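Local coordinates for protein Lys-gingipain W83 (Porphyromonas gingivalis, PDB 4ITC) that cleaves proteins after lysine as a secreted cysteine protease, this piece being its calcium-binding K1 adhesin domain, a module of a kind that has hemolytic activity in vitro, at residues E6-G11 and D165-K170; T59-L64 and A150-Q155; P67-P72 and A144-V149; S90-V95 and L111-I116. All coordinates share one frame; numbering follows the deposited sequence. Where two conformers were deposited one is given.

Contact 1 of 4, residues E6-G11 and D165-K170; sequences ESFENG and DEVEIK. With CA (calcium ion), chain C.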
loop_
_atom_site.group_PDB
_atom_site.type_symbol
_atom_site.label_atom_id
_atom_site.label_comp_id
_atom_site.label_asym_id
_atom_site.label_seq_id
_atom_site.Cartn_x
_atom_site.Cartn_y
_atom_site.Cartn_z
ATOM N N GLU A 6 5.953 -1.239 -11.024
ATOM C CA GLU A 6 4.981 -0.172 -11.109
ATOM C C GLU A 6 5.360 0.980 -10.214
ATOM O O GLU A 6 5.470 0.865 -8.995
ATOM C CB GLU A 6 3.569 -0.636 -10.794
ATOM C CG GLU A 6 2.525 0.478 -10.902
ATOM C CD GLU A 6 2.524 1.192 -12.262
ATOM O OE1 GLU A 6 2.345 0.466 -13.283
ATOM O OE2 GLU A 6 2.673 2.443 -12.343
ATOM N N SER A 7 5.606 2.129 -10.880
ATOM C CA SER A 7 6.039 3.327 -10.207
ATOM C C SER A 7 4.940 4.309 -9.873
ATOM O O SER A 7 5.152 5.307 -9.176
ATOM C CB SER A 7 7.116 4.030 -11.056
ATOM O OG SER A 7 8.305 3.256 -11.118
ATOM N N PHE A 8 3.731 4.056 -10.360
ATOM C CA PHE A 8 2.593 4.926 -10.114
ATOM C C PHE A 8 2.798 6.400 -10.499
ATOM O O PHE A 8 2.265 7.299 -9.843
ATOM C CB PHE A 8 2.137 4.813 -8.641
ATOM C CG PHE A 8 1.734 3.434 -8.252
ATOM C CD1 PHE A 8 0.583 2.863 -8.761
ATOM C CD2 PHE A 8 2.499 2.711 -7.347
ATOM C CE1 PHE A 8 0.188 1.556 -8.421
ATOM C CE2 PHE A 8 2.112 1.429 -7.020
ATOM C CZ PHE A 8 0.987 0.845 -7.554
ATOM N N GLU A 9 3.532 6.642 -11.563
ATOM C CA GLU A 9 3.811 8.009 -11.973
ATOM C C GLU A 9 2.625 8.612 -12.692
ATOM O O GLU A 9 2.501 9.845 -12.789
ATOM C CB GLU A 9 5.096 8.088 -12.819
ATOM C CG GLU A 9 6.333 7.652 -12.043
ATOM C CD GLU A 9 6.498 8.402 -10.745
ATOM O OE1 GLU A 9 6.463 9.654 -10.767
ATOM O OE2 GLU A 9 6.707 7.770 -9.675
ATOM N N ASN A 10 1.748 7.763 -13.217
ATOM C CA ASN A 10 0.522 8.203 -13.878
ATOM C C ASN A 10 -0.710 7.494 -13.352
ATOM O O ASN A 10 -1.572 7.035 -14.091
ATOM C CB ASN A 10 0.687 8.053 -15.394
ATOM C CG ASN A 10 1.681 9.053 -15.934
ATOM O OD1 ASN A 10 2.825 8.726 -16.241
ATOM N ND2 ASN A 10 1.259 10.272 -15.970
ATOM N N GLY A 11 -0.786 7.379 -12.031
ATOM C CA GLY A 11 -1.966 6.852 -11.406
ATOM C C GLY A 11 -1.951 5.328 -11.328
ATOM O O GLY A 11 -0.940 4.675 -11.509
ATOM N N ASP A 165 4.580 2.963 -2.753
ATOM C CA ASP A 165 5.231 3.285 -4.036
ATOM C C ASP A 165 6.181 2.198 -4.478
ATOM O O ASP A 165 6.620 1.346 -3.680
ATOM C CB ASP A 165 5.955 4.637 -3.943
ATOM C CG ASP A 165 6.137 5.326 -5.292
ATOM O OD1 ASP A 165 5.557 4.894 -6.307
ATOM O OD2 ASP A 165 6.850 6.358 -5.321
ATOM N N GLU A 166 6.468 2.228 -5.788
ATOM C CA GLU A 166 7.601 1.523 -6.400
ATOM C C GLU A 166 7.537 0.025 -6.093
ATOM O O GLU A 166 8.408 -0.529 -5.434
ATOM C CB GLU A 166 8.890 2.151 -5.927
ATOM C CG GLU A 166 9.007 3.633 -6.334
ATOM C CD GLU A 166 8.899 3.913 -7.814
ATOM O OE1 GLU A 166 8.328 4.996 -8.118
ATOM O OE2 GLU A 166 9.329 3.052 -8.650
ATOM N N VAL A 167 6.489 -0.586 -6.588
ATOM C CA VAL A 167 6.236 -2.013 -6.384
ATOM C C VAL A 167 6.956 -2.789 -7.450
ATOM O O VAL A 167 6.785 -2.539 -8.621
ATOM C CB VAL A 167 4.747 -2.329 -6.489
ATOM C CG1 VAL A 167 4.503 -3.843 -6.466
ATOM C CG2 VAL A 167 3.998 -1.622 -5.361
ATOM N N GLU A 168 7.769 -3.736 -7.025
ATOM C CA GLU A 168 8.532 -4.590 -7.951
ATOM C C GLU A 168 8.358 -6.061 -7.569
ATOM O O GLU A 168 8.488 -6.421 -6.380
ATOM C CB GLU A 168 10.012 -4.268 -7.885
ATOM N N ILE A 169 8.071 -6.900 -8.546
ATOM C CA ILE A 169 7.962 -8.352 -8.322
ATOM C C ILE A 169 8.895 -9.008 -9.311
ATOM O O ILE A 169 8.827 -8.684 -10.502
ATOM C CB ILE A 169 6.524 -8.868 -8.512
ATOM C CG1 ILE A 169 5.607 -8.270 -7.419
ATOM C CG2 ILE A 169 6.489 -10.393 -8.474
ATOM C CD1 ILE A 169 4.118 -8.545 -7.580
ATOM N N LYS A 170 9.801 -9.836 -8.796
ATOM C CA LYS A 170 10.735 -10.605 -9.633
ATOM C C LYS A 170 10.400 -12.058 -9.445
ATOM O O LYS A 170 10.366 -12.505 -8.334
ATOM C CB LYS A 170 12.164 -10.397 -9.159
HETATM CA CA CA C . 6.551 6.564 -7.771
#
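Glu6 and Val167 form an antiparallel hydrogen-bonded pair, with Glu6 N 2.9 Å from Val167 O and Val167 N bonding back to Glu6 O. Past this pair the segment 6-11 leaves the strand and wraps round a calcium ion. Four of its ligand residues lie here. Ser7 gives its backbone O, at 2.4 Å from the calcium. Glu9 gives OE2 alone, and its chain, bent at chi2 (-54°), curls back to reach the metal. Asp165 chelates with both oxygens, OD1 at 2.4 Å and OD2 at 2.5 Å from the ion. Glu166 binds through OE1 alone. Its other oxygen, Glu166 OE2, takes a hydrogen bond from Ser7 OG at 2.7 Å, on the syn side of the carboxylate. Ser7 thus binds the metal through its O and holds the non-coordinating oxygen of Glu166 through its OG. Behind the site, the Phe8 ring meets Val167 CG2 with its edge, Phe8 CE2 to Val167 CG2 being 4.0 Å. Glu6 CG lies over one face of that ring, and Glu6 OE2 accepts a bond from Phe8 N. The carboxylates of Glu9 and Glu166 come close, and the calcium probably offsets their charge. Asp165 OD2 also accepts a bond from Tyr39 N. Ser41 OG and Gly43 O complete this calcium site, which ties the N-terminal loop to the strand 161-171 of the adhesin beta sandwich.

Contact 2 of 4, residues T59-L64 and A150-Q155; sequences TPDNYL and AFRHFQ. With CA (calcium ion), chain B.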
loop_
_atom_site.group_PDB
_atom_site.type_symbol
_atom_site.label_atom_id
_atom_site.label_comp_id
_atom_site.label_asym_id
_atom_site.label_seq_id
_atom_site.Cartn_x
_atom_site.Cartn_y
_atom_site.Cartn_z
ATOM N N THR A 59 -12.788 4.542 8.654
ATOM C CA THR A 59 -12.444 3.191 9.052
ATOM C C THR A 59 -12.187 2.312 7.785
ATOM O O THR A 59 -12.992 1.418 7.435
ATOM C CB THR A 59 -13.519 2.578 9.958
ATOM O OG1 THR A 59 -14.775 2.587 9.267
ATOM C CG2 THR A 59 -13.611 3.340 11.275
ATOM N N PRO A 60 -11.032 2.546 7.125
ATOM C CA PRO A 60 -10.771 1.853 5.854
ATOM C C PRO A 60 -10.686 0.333 5.979
ATOM O O PRO A 60 -10.181 -0.198 6.979
ATOM C CB PRO A 60 -9.401 2.402 5.414
ATOM C CG PRO A 60 -8.817 2.972 6.644
ATOM C CD PRO A 60 -9.965 3.511 7.439
ATOM N N ASP A 61 -11.122 -0.329 4.923
ATOM C CA ASP A 61 -10.769 -1.682 4.612
ATOM C C ASP A 61 -10.631 -1.702 3.101
ATOM O O ASP A 61 -11.537 -2.099 2.349
ATOM C CB ASP A 61 -11.787 -2.672 5.139
ATOM C CG ASP A 61 -11.373 -4.101 4.909
ATOM O OD1 ASP A 61 -10.232 -4.316 4.450
ATOM O OD2 ASP A 61 -12.207 -5.026 5.165
ATOM N N ASN A 62 -9.471 -1.191 2.649
ATOM C CA ASN A 62 -9.242 -0.875 1.213
ATOM C C ASN A 62 -8.151 -1.762 0.654
ATOM O O ASN A 62 -7.042 -1.839 1.256
ATOM C CB ASN A 62 -8.816 0.562 1.008
ATOM C CG ASN A 62 -9.764 1.619 1.612
ATOM O OD1 ASN A 62 -11.008 1.410 1.765
ATOM N ND2 ASN A 62 -9.195 2.814 1.879
ATOM N N TYR A 63 -8.396 -2.342 -0.505
ATOM C CA TYR A 63 -7.475 -3.256 -1.164
ATOM C C TYR A 63 -6.994 -2.658 -2.453
ATOM O O TYR A 63 -7.765 -2.067 -3.205
ATOM C CB TYR A 63 -8.117 -4.575 -1.514
ATOM C CG TYR A 63 -8.579 -5.460 -0.349
ATOM C CD1 TYR A 63 -9.683 -5.163 0.401
ATOM C CD2 TYR A 63 -7.916 -6.634 -0.075
ATOM C CE1 TYR A 63 -10.094 -5.990 1.420
ATOM C CE2 TYR A 63 -8.326 -7.469 0.936
ATOM C CZ TYR A 63 -9.443 -7.135 1.668
ATOM O OH TYR A 63 -9.882 -7.972 2.660
ATOM N N LEU A 64 -5.702 -2.820 -2.718
ATOM C CA LEU A 64 -5.074 -2.502 -4.009
ATOM C C LEU A 64 -4.416 -3.804 -4.454
ATOM O O LEU A 64 -3.553 -4.345 -3.742
ATOM C CB LEU A 64 -4.042 -1.405 -3.835
ATOM C CG LEU A 64 -3.213 -1.071 -5.065
ATOM C CD1 LEU A 64 -4.036 -0.510 -6.210
ATOM C CD2 LEU A 64 -2.090 -0.125 -4.681
ATOM N N ALA A 150 -2.206 -8.494 -2.873
ATOM C CA ALA A 150 -3.044 -7.414 -2.367
ATOM C C ALA A 150 -2.359 -6.668 -1.274
ATOM O O ALA A 150 -1.744 -7.244 -0.387
ATOM C CB ALA A 150 -4.371 -7.953 -1.845
ATOM N N PHE A 151 -2.496 -5.350 -1.333
ATOM C CA PHE A 151 -2.129 -4.423 -0.252
ATOM C C PHE A 151 -3.407 -3.939 0.406
ATOM O O PHE A 151 -4.274 -3.362 -0.281
ATOM C CB PHE A 151 -1.375 -3.223 -0.836
ATOM C CG PHE A 151 -0.097 -3.597 -1.579
ATOM C CD1 PHE A 151 -0.128 -3.920 -2.915
ATOM C CD2 PHE A 151 1.100 -3.696 -0.896
ATOM C CE1 PHE A 151 1.015 -4.294 -3.599
ATOM C CE2 PHE A 151 2.257 -4.039 -1.587
ATOM C CZ PHE A 151 2.220 -4.347 -2.911
ATOM N N ARG A 152 -3.551 -4.183 1.704
ATOM C CA ARG A 152 -4.787 -3.929 2.400
ATOM C C ARG A 152 -4.550 -2.935 3.514
ATOM O O ARG A 152 -3.732 -3.163 4.404
ATOM C CB ARG A 152 -5.316 -5.214 3.019
ATOM C CG ARG A 152 -6.704 -5.135 3.629
ATOM C CD ARG A 152 -7.043 -6.448 4.339
ATOM N NE ARG A 152 -8.354 -6.360 4.960
ATOM C CZ ARG A 152 -8.829 -7.224 5.816
ATOM N NH1 ARG A 152 -8.094 -8.250 6.220
ATOM N NH2 ARG A 152 -10.058 -7.039 6.285
ATOM N N HIS A 153 -5.263 -1.815 3.470
ATOM C CA HIS A 153 -5.268 -0.805 4.556
ATOM C C HIS A 153 -6.495 -1.023 5.385
ATOM O O HIS A 153 -7.588 -0.863 4.886
ATOM C CB HIS A 153 -5.274 0.589 3.950
ATOM C CG HIS A 153 -5.185 1.688 4.948
ATOM N ND1 HIS A 153 -5.636 2.969 4.684
ATOM C CD2 HIS A 153 -4.575 1.746 6.145
ATOM C CE1 HIS A 153 -5.350 3.751 5.707
ATOM N NE2 HIS A 153 -4.713 3.026 6.614
ATOM N N PHE A 154 -6.306 -1.441 6.638
ATOM C CA PHE A 154 -7.435 -1.913 7.458
ATOM C C PHE A 154 -7.041 -1.837 8.910
ATOM O O PHE A 154 -5.882 -1.598 9.213
ATOM C CB PHE A 154 -7.906 -3.354 7.074
ATOM C CG PHE A 154 -6.972 -4.458 7.531
ATOM C CD1 PHE A 154 -5.658 -4.527 7.080
ATOM C CD2 PHE A 154 -7.406 -5.413 8.412
ATOM C CE1 PHE A 154 -4.812 -5.515 7.504
ATOM C CE2 PHE A 154 -6.552 -6.425 8.835
ATOM C CZ PHE A 154 -5.249 -6.450 8.406
ATOM N N GLN A 155 -8.009 -2.048 9.807
ATOM C CA GLN A 155 -7.744 -1.938 11.276
ATOM C C GLN A 155 -6.960 -0.664 11.580
ATOM O O GLN A 155 -5.975 -0.662 12.352
ATOM C CB GLN A 155 -7.045 -3.180 11.830
ATOM C CG GLN A 155 -8.015 -4.340 11.901
ATOM C CD GLN A 155 -7.373 -5.665 12.273
ATOM O OE1 GLN A 155 -6.230 -5.727 12.722
ATOM N NE2 GLN A 155 -8.119 -6.726 12.087
HETATM CA CA CA B . -13.043 2.610 2.120
HETATM O O HOH W 1 -10.800 -2.776 9.165
HETATM O O HOH W 2 -12.091 4.033 3.850
#
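The guanidinium of Arg152 lies between two groups, with Tyr63 OH over one face and Phe154 CD2 over the other. Asp61 meets its edge in a side-on salt bridge. The setting is an antiparallel strand pair, 62-64 with 150-153, inside the five-stranded sheet of the beta sandwich. Arg152 is fully extended, and its CG sits over the centre of the Tyr63 ring, 3.9 Å from the centroid, in a CH-pi contact. The two side chains run side by side, with ring and guanidinium planes only 14° apart. Arg152 NE bonds to Asp61 OD1 at 2.8 Å and Arg152 NH2 to Asp61 OD2 at 3.2 Å, so two nitrogens fix the rotation of the group. The carboxylate is turned 37° from the guanidinium plane. NH1 has a further partner in Tyr96 OH.

Asn62 and His153 project from the other face of the sheet. Pro60 CG rests over one face of the His153 ring, offset toward its rim. That imidazole is held at both nitrogens, ND1 by Ser47 and NE2 by Glu91. Between the backbones, Asn62 pairs with His153 and Leu64 with Phe151 through two hydrogen bonds each. Phe151 turns a ring edge to Leu64 O, while its side chain packs on strand 161-171 of the facing sheet. Asn62 ND2 bonds to Ser47 OG, and Asn62 OD1 binds a calcium ion at 2.4 Å, joined there by water 2 and by Asp20, Asp22, Asp24 and His26.

Contact 3 of 4, residues P67-P72 and A144-V149; sequences PALDLP and AGTKYV. With GAI (guanidine), chain D.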
loop_
_atom_site.group_PDB
_atom_site.type_symbol
_atom_site.label_atom_id
_atom_site.label_comp_id
_atom_site.label_asym_id
_atom_site.label_seq_id
_atom_site.Cartn_x
_atom_site.Cartn_y
_atom_site.Cartn_z
ATOM N N PRO A 67 -2.271 -6.801 -11.149
ATOM C CA PRO A 67 -2.694 -7.680 -12.223
ATOM C C PRO A 67 -2.289 -9.128 -11.943
ATOM O O PRO A 67 -1.474 -9.400 -11.044
ATOM C CB PRO A 67 -1.903 -7.118 -13.433
ATOM C CG PRO A 67 -1.461 -5.777 -13.087
ATOM C CD PRO A 67 -1.288 -5.802 -11.599
ATOM N N ALA A 68 -2.843 -10.046 -12.711
ATOM C CA ALA A 68 -2.495 -11.441 -12.549
ATOM C C ALA A 68 -1.012 -11.670 -12.773
ATOM O O ALA A 68 -0.418 -11.101 -13.690
ATOM C CB ALA A 68 -3.294 -12.289 -13.534
ATOM N N LEU A 69 -0.459 -12.586 -11.991
ATOM C CA LEU A 69 0.958 -12.873 -11.937
ATOM C C LEU A 69 1.218 -14.338 -12.328
ATOM O O LEU A 69 0.363 -15.202 -12.166
ATOM C CB LEU A 69 1.473 -12.647 -10.522
ATOM C CG LEU A 69 1.156 -11.306 -9.857
ATOM C CD1 LEU A 69 1.549 -11.314 -8.387
ATOM C CD2 LEU A 69 1.851 -10.158 -10.568
ATOM N N ASP A 70 2.414 -14.570 -12.896
ATOM C CA ASP A 70 2.880 -15.898 -13.304
ATOM C C ASP A 70 4.129 -16.218 -12.510
ATOM O O ASP A 70 5.229 -15.763 -12.833
ATOM C CB ASP A 70 3.216 -15.873 -14.816
ATOM C CG ASP A 70 3.641 -17.231 -15.356
ATOM O OD1 ASP A 70 3.236 -18.257 -14.774
ATOM O OD2 ASP A 70 4.348 -17.231 -16.391
ATOM N N LEU A 71 3.937 -16.990 -11.440
ATOM C CA LEU A 71 4.994 -17.225 -10.468
ATOM C C LEU A 71 5.059 -18.694 -10.109
ATOM O O LEU A 71 4.819 -19.086 -8.955
ATOM C CB LEU A 71 4.712 -16.371 -9.228
ATOM C CG LEU A 71 4.851 -14.860 -9.443
ATOM C CD1 LEU A 71 4.371 -14.105 -8.188
ATOM C CD2 LEU A 71 6.255 -14.450 -9.787
ATOM N N PRO A 72 5.338 -19.542 -11.111
ATOM C CA PRO A 72 5.308 -20.994 -10.848
ATOM C C PRO A 72 6.305 -21.482 -9.803
ATOM O O PRO A 72 6.054 -22.502 -9.153
ATOM C CB PRO A 72 5.624 -21.610 -12.236
ATOM C CG PRO A 72 6.378 -20.541 -12.951
ATOM C CD PRO A 72 5.824 -19.218 -12.465
ATOM N N ALA A 144 5.064 -20.029 -4.348
ATOM C CA ALA A 144 4.822 -20.595 -5.675
ATOM C C ALA A 144 3.307 -20.669 -5.948
ATOM O O ALA A 144 2.534 -21.071 -5.071
ATOM C CB ALA A 144 5.413 -22.002 -5.723
ATOM N N GLY A 145 2.901 -20.333 -7.179
ATOM C CA GLY A 145 1.502 -20.339 -7.560
ATOM C C GLY A 145 0.732 -19.079 -7.226
ATOM O O GLY A 145 -0.475 -19.011 -7.489
ATOM N N THR A 146 1.410 -18.091 -6.656
ATOM C CA THR A 146 0.766 -16.800 -6.385
ATOM C C THR A 146 0.298 -16.220 -7.702
ATOM O O THR A 146 1.081 -16.090 -8.653
ATOM C CB THR A 146 1.743 -15.859 -5.694
ATOM O OG1 THR A 146 2.028 -16.371 -4.389
ATOM C CG2 THR A 146 1.159 -14.437 -5.548
ATOM N N LYS A 147 -0.964 -15.827 -7.750
ATOM C CA LYS A 147 -1.524 -15.190 -8.938
ATOM C C LYS A 147 -1.780 -13.711 -8.701
ATOM O O LYS A 147 -1.652 -12.889 -9.609
ATOM C CB LYS A 147 -2.819 -15.890 -9.301
ATOM C CG LYS A 147 -3.360 -15.552 -10.669
ATOM C CD LYS A 147 -4.615 -16.388 -10.896
ATOM C CE LYS A 147 -4.952 -16.564 -12.358
ATOM N NZ LYS A 147 -4.896 -15.287 -13.072
ATOM N N TYR A 148 -2.146 -13.350 -7.481
ATOM C CA TYR A 148 -2.365 -11.923 -7.163
ATOM C C TYR A 148 -1.755 -11.552 -5.838
ATOM O O TYR A 148 -1.745 -12.373 -4.905
ATOM C CB TYR A 148 -3.865 -11.603 -7.078
ATOM C CG TYR A 148 -4.657 -11.922 -8.319
ATOM C CD1 TYR A 148 -4.709 -11.028 -9.386
ATOM C CD2 TYR A 148 -5.373 -13.104 -8.407
ATOM C CE1 TYR A 148 -5.443 -11.326 -10.508
ATOM C CE2 TYR A 148 -6.103 -13.413 -9.553
ATOM C CZ TYR A 148 -6.119 -12.511 -10.573
ATOM O OH TYR A 148 -6.854 -12.799 -11.742
ATOM N N VAL A 149 -1.303 -10.309 -5.729
ATOM C CA VAL A 149 -0.880 -9.722 -4.486
ATOM C C VAL A 149 -1.810 -8.570 -4.144
ATOM O O VAL A 149 -2.122 -7.754 -5.006
ATOM C CB VAL A 149 0.568 -9.243 -4.588
ATOM C CG1 VAL A 149 0.990 -8.377 -3.394
ATOM C CG2 VAL A 149 1.502 -10.437 -4.755
HETATM C C GAI D . 7.383 -25.190 -5.787
HETATM N N1 GAI D . 8.571 -24.774 -5.813
HETATM N N2 GAI D . 6.715 -25.457 -4.670
HETATM N N3 GAI D . 6.762 -25.351 -6.933
HETATM O O HOH W 3 1.492 -18.103 -10.395
#
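Pro67 O lies near Tyr148 CD1, and Ala68 follows against the same ring, with Ala68 CB 3.8 Å from Tyr148 CE1. Leu69 comes next. Leu69 N bonds to Lys147 O at 2.7 Å, in the carbonyl plane and on a lone pair, though the hydrogen bond is bent, with an N-H...O angle of 133°. The Leu69 side chain turns inward. With CG beside the backbone N (chi1 -52°), Leu69 CD1 reaches Val149 CG2 at 3.7 Å, the two side chains meeting at a slant. Ile169 of strand 161-171 covers the same leucine. After Asp70, Leu71 points back to the second segment and lies alongside Thr146, Leu71 CD1 to Thr146 CB being 4.0 Å. Water 3 bridges the two backbones here, accepting from Leu71 N and donating to Thr146 O. Leu71 O then takes a straighter bond from Gly145 N at 2.9 Å. Pro72 O sits by Ala144 CB, and a bound guanidine lies beside both residues, hydrogen-bonded to Asn73. Lys147 and Tyr148 both face Ser98, a classic beta bulge. The contact thus joins the loop between strands 62-65 and 75-83 to the entry of strand 148-153, at one end of the beta sandwich.

Contact 4 of 4, residues S90-V95 and L111-I116; sequences SEHYAV and LLEETI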
loop_
_atom_site.group_PDB
_atom_site.type_symbol
_atom_site.label_atom_id
_atom_site.label_comp_id
_atom_site.label_asym_id
_atom_site.label_seq_id
_atom_site.Cartn_x
_atom_site.Cartn_y
_atom_site.Cartn_z
ATOM N N SER A 90 0.537 6.094 12.636
ATOM C CA SER A 90 0.194 4.714 12.963
ATOM C C SER A 90 -0.877 4.143 12.064
ATOM O O SER A 90 -2.045 3.999 12.475
ATOM C CB SER A 90 -0.252 4.616 14.423
ATOM O OG SER A 90 0.808 5.056 15.238
ATOM N N GLU A 91 -0.475 3.854 10.822
ATOM C CA GLU A 91 -1.333 3.168 9.882
ATOM C C GLU A 91 -1.005 1.688 9.860
ATOM O O GLU A 91 0.181 1.295 9.816
ATOM C CB GLU A 91 -1.174 3.781 8.480
ATOM C CG GLU A 91 -1.538 5.281 8.413
ATOM C CD GLU A 91 -3.032 5.580 8.512
ATOM O OE1 GLU A 91 -3.846 4.634 8.705
ATOM O OE2 GLU A 91 -3.413 6.779 8.458
ATOM N N HIS A 92 -2.045 0.888 9.793
ATOM C CA HIS A 92 -1.937 -0.563 9.794
ATOM C C HIS A 92 -2.261 -1.100 8.421
ATOM O O HIS A 92 -3.245 -0.697 7.814
ATOM C CB HIS A 92 -2.900 -1.140 10.831
ATOM C CG HIS A 92 -2.762 -2.625 11.030
ATOM N ND1 HIS A 92 -1.787 -3.154 11.848
ATOM C CD2 HIS A 92 -3.395 -3.674 10.462
ATOM C CE1 HIS A 92 -1.864 -4.475 11.804
ATOM N NE2 HIS A 92 -2.837 -4.817 10.987
ATOM N N TYR A 93 -1.478 -2.076 7.990
ATOM C CA TYR A 93 -1.707 -2.663 6.682
ATOM C C TYR A 93 -1.195 -4.088 6.657
ATOM O O TYR A 93 -0.446 -4.541 7.568
ATOM C CB TYR A 93 -1.033 -1.847 5.548
ATOM C CG TYR A 93 0.467 -1.968 5.517
ATOM C CD1 TYR A 93 1.272 -1.296 6.442
ATOM C CD2 TYR A 93 1.088 -2.789 4.613
ATOM C CE1 TYR A 93 2.653 -1.436 6.440
ATOM C CE2 TYR A 93 2.468 -2.929 4.606
ATOM C CZ TYR A 93 3.221 -2.275 5.544
ATOM O OH TYR A 93 4.599 -2.446 5.476
ATOM N N ALA A 94 -1.594 -4.796 5.621
ATOM C CA ALA A 94 -1.069 -6.152 5.396
ATOM C C ALA A 94 -0.909 -6.368 3.904
ATOM O O ALA A 94 -1.566 -5.695 3.114
ATOM C CB ALA A 94 -1.953 -7.221 6.033
ATOM N N VAL A 95 -0.025 -7.295 3.530
ATOM C CA VAL A 95 0.159 -7.744 2.183
ATOM C C VAL A 95 -0.188 -9.214 2.119
ATOM O O VAL A 95 0.261 -10.004 2.991
ATOM C CB VAL A 95 1.634 -7.555 1.738
ATOM C CG1 VAL A 95 1.899 -8.088 0.358
ATOM C CG2 VAL A 95 2.055 -6.107 1.872
ATOM N N LEU A 111 1.226 -12.224 4.279
ATOM C CA LEU A 111 2.675 -12.394 4.181
ATOM C C LEU A 111 3.438 -11.437 5.050
ATOM O O LEU A 111 4.573 -11.720 5.468
ATOM C CB LEU A 111 3.120 -12.224 2.718
ATOM C CG LEU A 111 2.389 -13.077 1.650
ATOM C CD1 LEU A 111 2.914 -12.748 0.269
ATOM C CD2 LEU A 111 2.526 -14.555 1.927
ATOM N N LEU A 112 2.858 -10.263 5.264
ATOM C CA LEU A 112 3.426 -9.161 6.020
ATOM C C LEU A 112 2.248 -8.398 6.630
ATOM O O LEU A 112 1.269 -8.169 5.961
ATOM C CB LEU A 112 4.273 -8.243 5.128
ATOM C CG LEU A 112 4.879 -6.992 5.769
ATOM C CD1 LEU A 112 5.700 -7.322 6.979
ATOM C CD2 LEU A 112 5.777 -6.288 4.762
ATOM N N GLU A 113 2.319 -8.080 7.905
ATOM C CA GLU A 113 1.277 -7.288 8.548
ATOM C C GLU A 113 1.938 -6.448 9.611
ATOM O O GLU A 113 2.677 -6.984 10.466
ATOM C CB GLU A 113 0.198 -8.185 9.149
ATOM C CG GLU A 113 -0.856 -7.401 9.901
ATOM C CD GLU A 113 -2.133 -8.146 10.233
ATOM O OE1 GLU A 113 -2.232 -9.378 9.959
ATOM O OE2 GLU A 113 -3.045 -7.498 10.787
ATOM N N GLU A 114 1.709 -5.137 9.604
ATOM C CA GLU A 114 2.352 -4.256 10.550
ATOM C C GLU A 114 1.646 -2.939 10.697
ATOM O O GLU A 114 0.823 -2.556 9.849
ATOM C CB GLU A 114 3.813 -4.016 10.175
ATOM C CG GLU A 114 4.030 -3.136 8.975
ATOM C CD GLU A 114 5.514 -2.909 8.639
ATOM O OE1 GLU A 114 5.801 -1.891 7.968
ATOM O OE2 GLU A 114 6.367 -3.732 9.061
ATOM N N THR A 115 1.949 -2.261 11.793
ATOM C CA THR A 115 1.538 -0.866 12.004
ATOM C C THR A 115 2.785 -0.006 11.875
ATOM O O THR A 115 3.820 -0.263 12.514
ATOM C CB THR A 115 0.864 -0.670 13.381
ATOM O OG1 THR A 115 -0.256 -1.553 13.514
ATOM C CG2 THR A 115 0.367 0.785 13.567
ATOM N N ILE A 116 2.714 1.008 11.017
ATOM C CA ILE A 116 3.832 1.880 10.786
ATOM C C ILE A 116 4.117 2.627 12.083
ATOM O O ILE A 116 3.204 3.040 12.781
ATOM C CB ILE A 116 3.556 2.909 9.674
ATOM C CG1 ILE A 116 3.400 2.189 8.355
ATOM C CG2 ILE A 116 4.696 3.927 9.581
ATOM C CD1 ILE A 116 2.913 3.104 7.239
#
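Strands 92-95 and 112-115 run antiparallel, 4.6 Å apart at their axes, as the two arms of a beta hairpin. Tyr93 with Glu114 and Val95 with Leu112 are the hydrogen-bonded pairs, though Leu112 N to Val95 O is weak. Leu111 N also bonds to Val95 O, so Leu111 and Leu112 face one residue in a classic beta bulge. Beyond the strand, Ile116 N bonds to Glu91 O at 2.8 Å.

On one face His92 is held at both nitrogens. His92 NE2 gives a 2.7 Å bond to the anti lone pair of Glu113 OE2, in the imidazole plane, while the carboxylate is turned 64° from the ring. His92 ND1 pairs with Thr115 OG1 at 2.8 Å. On the opposite face Tyr93 and Glu114 lie side by side. Both have CG between the backbone N and the carbonyl carbon (chi1 72° in each), which brings Glu114 CG to 3.3 Å from Tyr93 CE1. Tyr93 OH makes a weak bond to Glu114 OE1, whose stronger partner is Lys138. Ile116 CG1 packs near the same ring. The two bonds fix the rotation of the His92 ring, and the Glu113 carboxylate would probably stabilise a positive charge on it.

In the fold
From the N terminus, contact 1 closes the widest loop, joining the segment after the first strand to the last strand around one calcium ion. The other three contacts fall within it in sequence. Contact 2 closes the next loop, pairing 59-64 with 150-155. Contact 3 sits within that, and contact 4, a hairpin, is innermost, so none cross. Contacts 2 and 3 share strand 148-153, and contact 4 lies on its other side, where Arg152 N meets Ala94 O. Contact 1 belongs to the facing sheet. Val167 touches Phe151 of contact 2, joining the two sheets, and Ile169 touches Leu69 in the loop of contact 3.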